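Side-chain contact in NolR (Sinorhizobium fredii, PDB 4OMZ), which binds DNA as a transcription factor of the ArsR family and regulates nodulation and symbiosis genes in rhizobia: residues L32-S37 with S64-Q69. Sequence-based numbering, arbitrary orientation.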
loop_
_atom_site.group_PDB
_atom_site.type_symbol
_atom_site.label_atom_id
_atom_site.label_comp_id
_atom_site.label_asym_id
_atom_site.label_seq_id
_atom_site.Cartn_x
_atom_site.Cartn_y
_atom_site.Cartn_z
ATOM N N LEU A 32 2.287 3.142 9.030
ATOM C CA LEU A 32 0.927 3.646 8.912
ATOM C C LEU A 32 0.557 4.490 10.134
ATOM O O LEU A 32 -0.003 5.587 10.000
ATOM C CB LEU A 32 -0.040 2.476 8.744
ATOM C CG LEU A 32 -1.054 2.537 7.608
ATOM C CD1 LEU A 32 -0.432 3.141 6.362
ATOM C CD2 LEU A 32 -1.559 1.136 7.314
ATOM N N LEU A 33 0.896 3.985 11.322
ATOM C CA LEU A 33 0.645 4.709 12.570
ATOM C C LEU A 33 1.453 6.012 12.633
ATOM O O LEU A 33 0.947 7.067 13.052
ATOM C CB LEU A 33 0.966 3.819 13.772
ATOM C CG LEU A 33 0.070 2.586 13.924
ATOM C CD1 LEU A 33 0.592 1.670 15.014
ATOM C CD2 LEU A 33 -1.371 2.992 14.209
ATOM N N ILE A 34 2.713 5.921 12.214
ATOM C CA ILE A 34 3.590 7.079 12.101
ATOM C C ILE A 34 2.996 8.144 11.174
ATOM O O ILE A 34 2.926 9.309 11.537
ATOM C CB ILE A 34 4.984 6.682 11.581
ATOM C CG1 ILE A 34 5.723 5.839 12.622
ATOM C CG2 ILE A 34 5.791 7.922 11.217
ATOM C CD1 ILE A 34 6.892 5.055 12.058
ATOM N N LEU A 35 2.577 7.743 9.977
ATOM C CA LEU A 35 2.028 8.695 9.012
ATOM C C LEU A 35 0.714 9.300 9.490
ATOM O O LEU A 35 0.432 10.463 9.219
ATOM C CB LEU A 35 1.822 8.030 7.645
ATOM C CG LEU A 35 3.077 7.866 6.789
ATOM C CD1 LEU A 35 2.812 6.945 5.623
ATOM C CD2 LEU A 35 3.569 9.216 6.302
ATOM N N ASP A 36 -0.087 8.509 10.198
ATOM C CA ASP A 36 -1.326 9.017 10.780
ATOM C C ASP A 36 -0.990 10.147 11.758
ATOM O O ASP A 36 -1.450 11.302 11.624
ATOM C CB ASP A 36 -2.083 7.890 11.481
ATOM C CG ASP A 36 -3.581 8.119 11.510
ATOM O OD1 ASP A 36 -4.190 8.192 10.422
ATOM O OD2 ASP A 36 -4.152 8.218 12.617
ATOM N N SER A 37 -0.101 9.823 12.690
ATOM C CA SER A 37 0.307 10.777 13.703
ATOM C C SER A 37 0.928 12.037 13.094
ATOM O O SER A 37 0.596 13.151 13.490
ATOM C CB SER A 37 1.286 10.109 14.664
ATOM O OG SER A 37 0.768 8.879 15.133
ATOM N N SER A 64 13.482 6.865 7.818
ATOM C CA SER A 64 14.362 6.822 6.664
ATOM C C SER A 64 13.631 6.289 5.436
ATOM O O SER A 64 13.757 6.864 4.344
ATOM C CB SER A 64 15.597 5.968 6.960
ATOM O OG SER A 64 16.235 5.561 5.761
ATOM N N LYS A 65 12.841 5.224 5.606
ATOM C CA LYS A 65 12.174 4.701 4.398
ATOM C C LYS A 65 11.079 5.670 3.898
ATOM O O LYS A 65 10.827 5.783 2.687
ATOM C CB LYS A 65 11.601 3.306 4.640
ATOM C CG LYS A 65 10.515 2.914 3.637
ATOM C CD LYS A 65 10.872 1.629 2.886
ATOM C CE LYS A 65 9.997 1.411 1.652
ATOM N NZ LYS A 65 9.890 -0.027 1.277
ATOM N N LEU A 66 10.439 6.362 4.838
ATOM C CA LEU A 66 9.443 7.374 4.516
ATOM C C LEU A 66 10.066 8.576 3.816
ATOM O O LEU A 66 9.450 9.158 2.922
ATOM C CB LEU A 66 8.718 7.840 5.782
ATOM C CG LEU A 66 7.701 6.926 6.466
ATOM C CD1 LEU A 66 7.060 7.605 7.682
ATOM C CD2 LEU A 66 6.648 6.509 5.457
ATOM N N ARG A 67 11.272 8.961 4.234
ATOM C CA ARG A 67 11.962 10.083 3.599
ATOM C C ARG A 67 12.365 9.686 2.189
ATOM O O ARG A 67 12.372 10.521 1.277
ATOM C CB ARG A 67 13.206 10.530 4.377
ATOM C CG ARG A 67 12.945 11.275 5.681
ATOM C CD ARG A 67 14.255 11.696 6.331
ATOM N NE ARG A 67 14.713 12.980 5.809
ATOM C CZ ARG A 67 15.374 13.885 6.525
ATOM N NH1 ARG A 67 15.678 13.634 7.792
ATOM N NH2 ARG A 67 15.743 15.036 5.974
ATOM N N ALA A 68 12.707 8.408 2.020
ATOM C CA ALA A 68 13.104 7.896 0.709
ATOM C C ALA A 68 11.983 8.054 -0.332
ATOM O O ALA A 68 12.245 8.248 -1.519
ATOM C CB ALA A 68 13.523 6.437 0.820
ATOM N N GLN A 69 10.737 7.981 0.121
ATOM C CA GLN A 69 9.592 8.187 -0.758
ATOM C C GLN A 69 9.042 9.602 -0.646
ATOM O O GLN A 69 7.931 9.868 -1.100
ATOM C CB GLN A 69 8.489 7.178 -0.443
ATOM C CG GLN A 69 8.746 5.783 -0.974
ATOM C CD GLN A 69 8.727 5.725 -2.482
ATOM O OE1 GLN A 69 7.973 6.450 -3.132
ATOM N NE2 GLN A 69 9.543 4.848 -3.049
#
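Helices 29-40 and 56-68 face each other across the hydrophobic core, and the nearest CA atoms of segments 32-37 and 64-69 are those of Leu-35 and Leu-66, 8.8 Å apart. Both belong to the winged helix-turn-helix fold of ArsR-type regulators, in which helix 56-68, the second of the helix-turn-helix, is probably the recognition helix. Leu-66 is directed toward helix 29-40: its CD1 meets CG2 of Ile-34 at 3.8 Å and also rests near CD2 of Leu-35, while its CD2 packs on CG and CD1 of Leu-35, 3.9 Å from the latter. The branch of Ile-34 that touches is the one anti to its backbone N, and its side chain crosses that of Leu-66 at a slant. Leu-35 instead runs past Leu-66 in the opposite sense; with CG anti to the carbonyl carbon (chi1 -79°), its isopropyl end swings across to Leu-66. Met-26 of helix 10-26 also packs on Leu-35; an alanine in place of this leucine would probably leave a gap beside both methyls of Leu-66 and cost the contact with Met-26. On helix 29-40 itself, Ser-37 OG donates a hydrogen bond to Leu-33 O at 2.8 Å, from the opposite face of the carbonyl plane to Ser-37 N.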